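Local coordinates for protein titin (Homo sapiens, PDB 2A38) that is a giant filamentous scaffold protein of the striated-muscle sarcomere, seen here as the tandem immunoglobulin domains at its N-terminus, at residues A[5-19]-A[86-100]. Sequence-based numbering, arbitrary orientation.
Sequences APTFTQPLQSVVVLE and SGQATSTAELLVKAE
F8 lays one face of its ring on S91, whose CB stands 3.6 Å from the ring centroid in a CH-pi contact, while the CB of A89 meets the ring at its edge. CG sits anti to the carbonyl carbon and beside the backbone N (chi1 -76°), which turns the ring toward strand 87-98. The small A89 and S91 suit their places, since they leave room for the ring; an alanine in place of F8 would probably leave their CB atoms without this cover and open a gap toward L80 and I29. The hydroxyl of S91 has a second use: OG accepts a nearly straight hydrogen bond from L12 N (3.2 Å), where the chain is crossing between sheets. L12 sets its CB against A93 CB at 3.6 Å, and S14 OG accepts a hydrogen bond from E94 N (3.0 Å). Beyond, 15-18 runs parallel to 87-98, tied by alternating backbone bonds such as V15 O to L96 N (2.9 Å). V15 lies beside L95 and V17 crosses it at a slant, each touching CD1 of L95 through CG1 on the inward face, whereas V16 lies alongside L96 on the outer one; beta-branched valines suit extended strands. This is the split A/A' edge of an I-set immunoglobulin sandwich: strand 4-8 (A) belongs to one sheet, and 15-18 (A') pairs in parallel with 87-98 (G) in the other.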
ATOM      1  N   ALA A   5      26.920  29.096  16.757  1.00 21.97           N
ATOM      2  CA  ALA A   5      26.688  27.667  16.939  1.00 20.38           C
ATOM      3  C   ALA A   5      25.368  27.306  16.260  1.00 19.34           C
ATOM      4  O   ALA A   5      24.511  28.168  16.058  1.00 19.44           O
ATOM      5  CB  ALA A   5      26.645  27.320  18.426  1.00 19.07           C
ATOM      6  N   PRO A   6      25.189  26.027  15.896  1.00 18.95           N
ATOM      7  CA  PRO A   6      23.963  25.581  15.233  1.00 18.37           C
ATOM      8  C   PRO A   6      22.722  25.754  16.093  1.00 18.55           C
ATOM      9  O   PRO A   6      22.759  25.547  17.302  1.00 18.32           O
ATOM     10  CB  PRO A   6      24.252  24.118  14.925  1.00 18.99           C
ATOM     11  CG  PRO A   6      25.756  24.083  14.817  1.00 18.36           C
ATOM     12  CD  PRO A   6      26.156  24.922  15.988  1.00 17.94           C
ATOM     13  N   THR A   7      21.616  26.104  15.454  1.00 19.01           N
ATOM     14  CA  THR A   7      20.358  26.314  16.157  1.00 21.31           C
ATOM     15  C   THR A   7      19.215  25.911  15.234  1.00 20.85           C
ATOM     16  O   THR A   7      19.304  26.085  14.012  1.00 19.46           O
ATOM     17  CB  THR A   7      20.173  27.815  16.519  1.00 23.64           C
ATOM     18  OG1 THR A   7      19.056  27.970  17.401  1.00 27.35           O
ATOM     19  CG2 THR A   7      19.892  28.629  15.265  1.00 25.25           C
ATOM     20  N   PHE A   8      18.151  25.361  15.809  1.00 18.75           N
ATOM     21  CA  PHE A   8      17.001  24.997  15.006  1.00 17.89           C
ATOM     22  C   PHE A   8      15.972  26.101  15.118  1.00 18.50           C
ATOM     23  O   PHE A   8      15.396  26.312  16.177  1.00 19.26           O
ATOM     24  CB  PHE A   8      16.391  23.683  15.478  1.00 15.40           C
ATOM     25  CG  PHE A   8      17.175  22.493  15.070  1.00 16.05           C
ATOM     26  CD1 PHE A   8      18.279  22.088  15.808  1.00 14.99           C
ATOM     27  CD2 PHE A   8      16.849  21.802  13.913  1.00 14.30           C
ATOM     28  CE1 PHE A   8      19.054  21.009  15.394  1.00 15.31           C
ATOM     29  CE2 PHE A   8      17.620  20.727  13.494  1.00 15.68           C
ATOM     30  CZ  PHE A   8      18.725  20.331  14.237  1.00 13.79           C
ATOM     31  N   THR A   9      15.753  26.827  14.033  1.00 19.17           N
ATOM     32  CA  THR A   9      14.761  27.883  14.087  1.00 20.83           C
ATOM     33  C   THR A   9      13.379  27.248  13.943  1.00 20.08           C
ATOM     34  O   THR A   9      12.366  27.859  14.266  1.00 21.80           O
ATOM     35  CB  THR A   9      15.019  28.939  13.000  1.00 20.69           C
ATOM     36  OG1 THR A   9      15.024  28.318  11.712  1.00 24.37           O
ATOM     37  CG2 THR A   9      16.363  29.611  13.248  1.00 20.71           C
ATOM     38  N   GLN A  10      13.361  26.009  13.462  1.00 20.71           N
ATOM     39  CA  GLN A  10      12.137  25.213  13.303  1.00 20.60           C
ATOM     40  C   GLN A  10      12.559  23.780  13.591  1.00 20.95           C
ATOM     41  O   GLN A  10      13.331  23.189  12.836  1.00 21.00           O
ATOM     42  CB  GLN A  10      11.582  25.292  11.884  1.00 22.49           C
ATOM     43  CG  GLN A  10      10.777  26.539  11.583  1.00 25.44           C
ATOM     44  CD  GLN A  10       9.642  26.770  12.571  1.00 28.62           C
ATOM     45  OE1 GLN A  10       8.900  25.841  12.929  1.00 28.57           O
ATOM     46  NE2 GLN A  10       9.493  28.020  13.011  1.00 28.41           N
ATOM     47  N   PRO A  11      12.069  23.203  14.699  1.00 21.29           N
ATOM     48  CA  PRO A  11      12.448  21.828  15.036  1.00 20.84           C
ATOM     49  C   PRO A  11      11.667  20.780  14.267  1.00 21.37           C
ATOM     50  O   PRO A  11      10.711  21.095  13.556  1.00 19.98           O
ATOM     51  CB  PRO A  11      12.174  21.761  16.537  1.00 19.51           C
ATOM     52  CG  PRO A  11      10.929  22.605  16.660  1.00 21.32           C
ATOM     53  CD  PRO A  11      11.218  23.797  15.750  1.00 18.84           C
ATOM     54  N   LEU A  12      12.093  19.531  14.410  1.00 22.24           N
ATOM     55  CA  LEU A  12      11.417  18.427  13.756  1.00 24.88           C
ATOM     56  C   LEU A  12      10.109  18.216  14.497  1.00 28.29           C
ATOM     57  O   LEU A  12      10.068  18.336  15.725  1.00 28.56           O
ATOM     58  CB  LEU A  12      12.236  17.145  13.861  1.00 21.33           C
ATOM     59  CG  LEU A  12      13.558  17.076  13.120  1.00 19.52           C
ATOM     60  CD1 LEU A  12      14.146  15.696  13.287  1.00 18.44           C
ATOM     61  CD2 LEU A  12      13.333  17.393  11.661  1.00 20.60           C
ATOM     62  N   GLN A  13       9.047  17.913  13.756  1.00 31.00           N
ATOM     63  CA  GLN A  13       7.746  17.659  14.365  1.00 34.52           C
ATOM     64  C   GLN A  13       7.393  16.183  14.189  1.00 34.03           C
ATOM     65  O   GLN A  13       7.482  15.639  13.088  1.00 34.37           O
ATOM     66  CB  GLN A  13       6.661  18.541  13.727  1.00 36.32           C
ATOM     67  CG  GLN A  13       6.719  20.025  14.119  1.00 42.14           C
ATOM     68  CD  GLN A  13       6.521  20.276  15.626  1.00 45.94           C
ATOM     69  OE1 GLN A  13       5.489  19.917  16.209  1.00 47.64           O
ATOM     70  NE2 GLN A  13       7.513  20.905  16.256  1.00 45.80           N
ATOM     71  N   SER A  14       7.022  15.529  15.284  1.00 34.74           N
ATOM     72  CA  SER A  14       6.640  14.127  15.220  1.00 35.51           C
ATOM     73  C   SER A  14       5.467  14.017  14.262  1.00 36.52           C
ATOM     74  O   SER A  14       4.653  14.936  14.162  1.00 36.79           O
ATOM     75  CB  SER A  14       6.230  13.619  16.600  1.00 34.12           C
ATOM     76  OG  SER A  14       7.361  13.493  17.445  1.00 35.25           O
ATOM     77  N   VAL A  15       5.376  12.895  13.555  1.00 37.61           N
ATOM     78  CA  VAL A  15       4.297  12.720  12.601  1.00 37.86           C
ATOM     79  C   VAL A  15       3.741  11.296  12.518  1.00 38.23           C
ATOM     80  O   VAL A  15       4.477  10.309  12.592  1.00 37.01           O
ATOM     81  CB  VAL A  15       4.752  13.168  11.192  1.00 37.71           C
ATOM     82  CG1 VAL A  15       5.880  12.286  10.709  1.00 36.53           C
ATOM     83  CG2 VAL A  15       3.584  13.131  10.229  1.00 39.89           C
ATOM     84  N   VAL A  16       2.422  11.209  12.394  1.00 38.97           N
ATOM     85  CA  VAL A  16       1.739   9.932  12.256  1.00 39.48           C
ATOM     86  C   VAL A  16       1.354   9.845  10.791  1.00 39.00           C
ATOM     87  O   VAL A  16       0.533  10.623  10.305  1.00 37.80           O
ATOM     88  CB  VAL A  16       0.457   9.857  13.102  1.00 39.80           C
ATOM     89  CG1 VAL A  16      -0.220   8.507  12.896  1.00 40.28           C
ATOM     90  CG2 VAL A  16       0.794  10.061  14.564  1.00 39.84           C
ATOM     91  N   VAL A  17       1.967   8.907  10.086  1.00 39.39           N
ATOM     92  CA  VAL A  17       1.689   8.744   8.676  1.00 40.55           C
ATOM     93  C   VAL A  17       1.030   7.395   8.385  1.00 40.73           C
ATOM     94  O   VAL A  17       1.256   6.404   9.081  1.00 40.05           O
ATOM     95  CB  VAL A  17       2.989   8.892   7.840  1.00 39.85           C
ATOM     96  CG1 VAL A  17       3.931   7.733   8.119  1.00 40.18           C
ATOM     97  CG2 VAL A  17       2.653   8.972   6.365  1.00 40.43           C
ATOM     98  N   LEU A  18       0.205   7.388   7.344  1.00 41.64           N
ATOM     99  CA  LEU A  18      -0.521   6.205   6.905  1.00 41.78           C
ATOM    100  C   LEU A  18       0.367   5.361   5.995  1.00 42.07           C
ATOM    101  O   LEU A  18       0.953   5.884   5.050  1.00 42.39           O
ATOM    102  CB  LEU A  18      -1.762   6.654   6.138  1.00 41.87           C
ATOM    103  CG  LEU A  18      -2.837   5.629   5.801  1.00 42.80           C
ATOM    104  CD1 LEU A  18      -3.455   5.075   7.087  1.00 42.59           C
ATOM    105  CD2 LEU A  18      -3.894   6.308   4.945  1.00 43.19           C
ATOM    106  N   GLU A  19       0.475   4.066   6.277  1.00 42.21           N
ATOM    107  CA  GLU A  19       1.294   3.181   5.454  1.00 43.56           C
ATOM    108  C   GLU A  19       1.180   3.502   3.975  1.00 43.55           C
ATOM    109  O   GLU A  19       0.098   3.810   3.478  1.00 43.81           O
ATOM    110  CB  GLU A  19       0.869   1.736   5.618  1.00 46.15           C
ATOM    111  CG  GLU A  19       1.485   0.999   6.757  1.00 51.44           C
ATOM    112  CD  GLU A  19       1.435  -0.487   6.503  1.00 55.12           C
ATOM    113  OE1 GLU A  19       2.252  -0.972   5.684  1.00 56.44           O
ATOM    114  OE2 GLU A  19       0.562  -1.165   7.098  1.00 57.86           O
ATOM    115  N   SER A  86      31.542  26.237  16.124  1.00 22.15           N
ATOM    116  CA  SER A  86      31.012  26.766  17.379  1.00 20.94           C
ATOM    117  C   SER A  86      30.205  25.804  18.236  1.00 19.99           C
ATOM    118  O   SER A  86      29.929  26.093  19.394  1.00 21.04           O
ATOM    119  CB  SER A  86      30.152  28.000  17.104  1.00 21.31           C
ATOM    120  OG  SER A  86      30.924  29.059  16.578  1.00 23.66           O
ATOM    121  N   GLY A  87      29.804  24.674  17.681  1.00 19.03           N
ATOM    122  CA  GLY A  87      29.033  23.749  18.481  1.00 18.46           C
ATOM    123  C   GLY A  87      28.221  22.785  17.651  1.00 18.51           C
ATOM    124  O   GLY A  87      28.334  22.748  16.425  1.00 16.29           O
ATOM    125  N   GLN A  88      27.387  22.009  18.334  1.00 18.21           N
ATOM    126  CA  GLN A  88      26.551  21.016  17.689  1.00 18.02           C
ATOM    127  C   GLN A  88      25.151  21.042  18.263  1.00 17.41           C
ATOM    128  O   GLN A  88      24.969  21.233  19.464  1.00 16.29           O
ATOM    129  CB  GLN A  88      27.167  19.632  17.891  1.00 21.60           C
ATOM    130  CG  GLN A  88      26.301  18.483  17.440  1.00 28.12           C
ATOM    131  CD  GLN A  88      26.969  17.143  17.670  1.00 32.27           C
ATOM    132  OE1 GLN A  88      27.823  16.717  16.891  1.00 35.64           O
ATOM    133  NE2 GLN A  88      26.595  16.477  18.757  1.00 34.87           N
ATOM    134  N   ALA A  89      24.161  20.842  17.399  1.00 17.95           N
ATOM    135  CA  ALA A  89      22.760  20.834  17.813  1.00 16.14           C
ATOM    136  C   ALA A  89      22.084  19.577  17.289  1.00 15.96           C
ATOM    137  O   ALA A  89      22.474  19.039  16.267  1.00 15.21           O
ATOM    138  CB  ALA A  89      22.041  22.074  17.278  1.00 15.51           C
ATOM    139  N   THR A  90      21.068  19.110  18.002  1.00 16.16           N
ATOM    140  CA  THR A  90      20.336  17.925  17.598  1.00 17.34           C
ATOM    141  C   THR A  90      18.854  18.172  17.815  1.00 15.92           C
ATOM    142  O   THR A  90      18.471  18.868  18.745  1.00 15.02           O
ATOM    143  CB  THR A  90      20.764  16.708  18.430  1.00 21.01           C
ATOM    144  OG1 THR A  90      22.127  16.393  18.134  1.00 25.24           O
ATOM    145  CG2 THR A  90      19.894  15.507  18.122  1.00 24.24           C
ATOM    146  N   SER A  91      18.031  17.619  16.933  1.00 16.22           N
ATOM    147  CA  SER A  91      16.583  17.738  17.026  1.00 15.51           C
ATOM    148  C   SER A  91      16.066  16.336  16.758  1.00 17.68           C
ATOM    149  O   SER A  91      16.446  15.722  15.776  1.00 17.66           O
ATOM    150  CB  SER A  91      16.060  18.697  15.965  1.00 16.67           C
ATOM    151  OG  SER A  91      14.667  18.920  16.123  1.00 20.98           O
ATOM    152  N   THR A  92      15.215  15.819  17.637  1.00 19.70           N
ATOM    153  CA  THR A  92      14.686  14.471  17.470  1.00 20.15           C
ATOM    154  C   THR A  92      13.158  14.438  17.502  1.00 22.18           C
ATOM    155  O   THR A  92      12.524  15.133  18.301  1.00 19.68           O
ATOM    156  CB  THR A  92      15.245  13.532  18.567  1.00 22.85           C
ATOM    157  OG1 THR A  92      16.661  13.378  18.388  1.00 25.33           O
ATOM    158  CG2 THR A  92      14.590  12.160  18.504  1.00 23.06           C
ATOM    159  N   ALA A  93      12.577  13.631  16.614  1.00 23.28           N
ATOM    160  CA  ALA A  93      11.125  13.470  16.520  1.00 24.43           C
ATOM    161  C   ALA A  93      10.810  12.002  16.288  1.00 25.10           C
ATOM    162  O   ALA A  93      11.693  11.207  15.981  1.00 23.50           O
ATOM    163  CB  ALA A  93      10.563  14.310  15.372  1.00 24.16           C
ATOM    164  N   GLU A  94       9.543  11.639  16.425  1.00 27.98           N
ATOM    165  CA  GLU A  94       9.159  10.252  16.233  1.00 31.28           C
ATOM    166  C   GLU A  94       8.220  10.077  15.045  1.00 30.87           C
ATOM    167  O   GLU A  94       7.353  10.915  14.789  1.00 29.65           O
ATOM    168  CB  GLU A  94       8.492   9.725  17.498  1.00 35.11           C
ATOM    169  CG  GLU A  94       8.197   8.247  17.455  1.00 43.64           C
ATOM    170  CD  GLU A  94       7.133   7.835  18.465  1.00 49.64           C
ATOM    171  OE1 GLU A  94       7.294   8.160  19.666  1.00 53.26           O
ATOM    172  OE2 GLU A  94       6.134   7.189  18.054  1.00 51.75           O
ATOM    173  N   LEU A  95       8.414   8.990  14.307  1.00 30.95           N
ATOM    174  CA  LEU A  95       7.565   8.688  13.164  1.00 32.10           C
ATOM    175  C   LEU A  95       6.662   7.506  13.535  1.00 33.39           C
ATOM    176  O   LEU A  95       7.147   6.424  13.863  1.00 32.47           O
ATOM    177  CB  LEU A  95       8.414   8.329  11.940  1.00 30.77           C
ATOM    178  CG  LEU A  95       7.650   7.771  10.730  1.00 30.48           C
ATOM    179  CD1 LEU A  95       6.654   8.797  10.229  1.00 30.05           C
ATOM    180  CD2 LEU A  95       8.623   7.399   9.625  1.00 29.20           C
ATOM    181  N   LEU A  96       5.353   7.729  13.504  1.00 35.32           N
ATOM    182  CA  LEU A  96       4.387   6.684  13.825  1.00 36.87           C
ATOM    183  C   LEU A  96       3.625   6.321  12.561  1.00 36.85           C
ATOM    184  O   LEU A  96       2.967   7.170  11.961  1.00 37.07           O
ATOM    185  CB  LEU A  96       3.415   7.174  14.895  1.00 38.88           C
ATOM    186  CG  LEU A  96       2.239   6.241  15.186  1.00 42.09           C
ATOM    187  CD1 LEU A  96       2.765   4.857  15.553  1.00 42.26           C
ATOM    188  CD2 LEU A  96       1.379   6.824  16.309  1.00 42.17           C
ATOM    189  N   VAL A  97       3.717   5.061  12.152  1.00 37.29           N
ATOM    190  CA  VAL A  97       3.047   4.615  10.937  1.00 38.40           C
ATOM    191  C   VAL A  97       1.725   3.909  11.229  1.00 40.11           C
ATOM    192  O   VAL A  97       1.686   2.915  11.954  1.00 39.49           O
ATOM    193  CB  VAL A  97       3.957   3.671  10.127  1.00 37.16           C
ATOM    194  CG1 VAL A  97       3.275   3.264   8.831  1.00 36.10           C
ATOM    195  CG2 VAL A  97       5.280   4.361   9.845  1.00 35.72           C
ATOM    196  N   LYS A  98       0.647   4.436  10.652  1.00 42.10           N
ATOM    197  CA  LYS A  98      -0.693   3.879  10.833  1.00 42.35           C
ATOM    198  C   LYS A  98      -1.003   2.835   9.762  1.00 40.85           C
ATOM    199  O   LYS A  98      -0.860   3.094   8.568  1.00 39.93           O
ATOM    200  CB  LYS A  98      -1.738   5.004  10.787  1.00 44.42           C
ATOM    201  CG  LYS A  98      -3.186   4.528  10.851  1.00 47.47           C
ATOM    202  CD  LYS A  98      -3.429   3.656  12.083  1.00 50.54           C
ATOM    203  CE  LYS A  98      -4.749   2.897  11.984  1.00 51.18           C
ATOM    204  NZ  LYS A  98      -4.890   1.872  13.058  1.00 51.51           N
ATOM    205  N   ALA A  99      -1.422   1.651  10.203  1.00 40.11           N
ATOM    206  CA  ALA A  99      -1.760   0.556   9.294  1.00 38.85           C
ATOM    207  C   ALA A  99      -2.839   0.976   8.299  1.00 37.45           C
ATOM    208  O   ALA A  99      -3.834   1.605   8.664  1.00 36.37           O
ATOM    209  CB  ALA A  99      -2.229  -0.654  10.086  1.00 39.09           C
ATOM    210  N   GLU A 100      -2.627   0.621   7.039  1.00 36.73           N
ATOM    211  CA  GLU A 100      -3.558   0.958   5.971  1.00 36.99           C
ATOM    212  C   GLU A 100      -4.537  -0.180   5.704  1.00 34.46           C
ATOM    213  O   GLU A 100      -4.173  -1.354   5.772  1.00 34.86           O
ATOM    214  CB  GLU A 100      -2.772   1.275   4.695  1.00 39.37           C
ATOM    215  CG  GLU A 100      -3.615   1.444   3.444  1.00 44.12           C
ATOM    216  CD  GLU A 100      -2.769   1.507   2.177  1.00 47.31           C
ATOM    217  OE1 GLU A 100      -1.854   0.659   2.027  1.00 48.54           O
ATOM    218  OE2 GLU A 100      -3.025   2.393   1.328  1.00 48.47           O
TER
HETATM  219  O   HOH W   1      11.787  17.628  17.810  1.00 34.16           O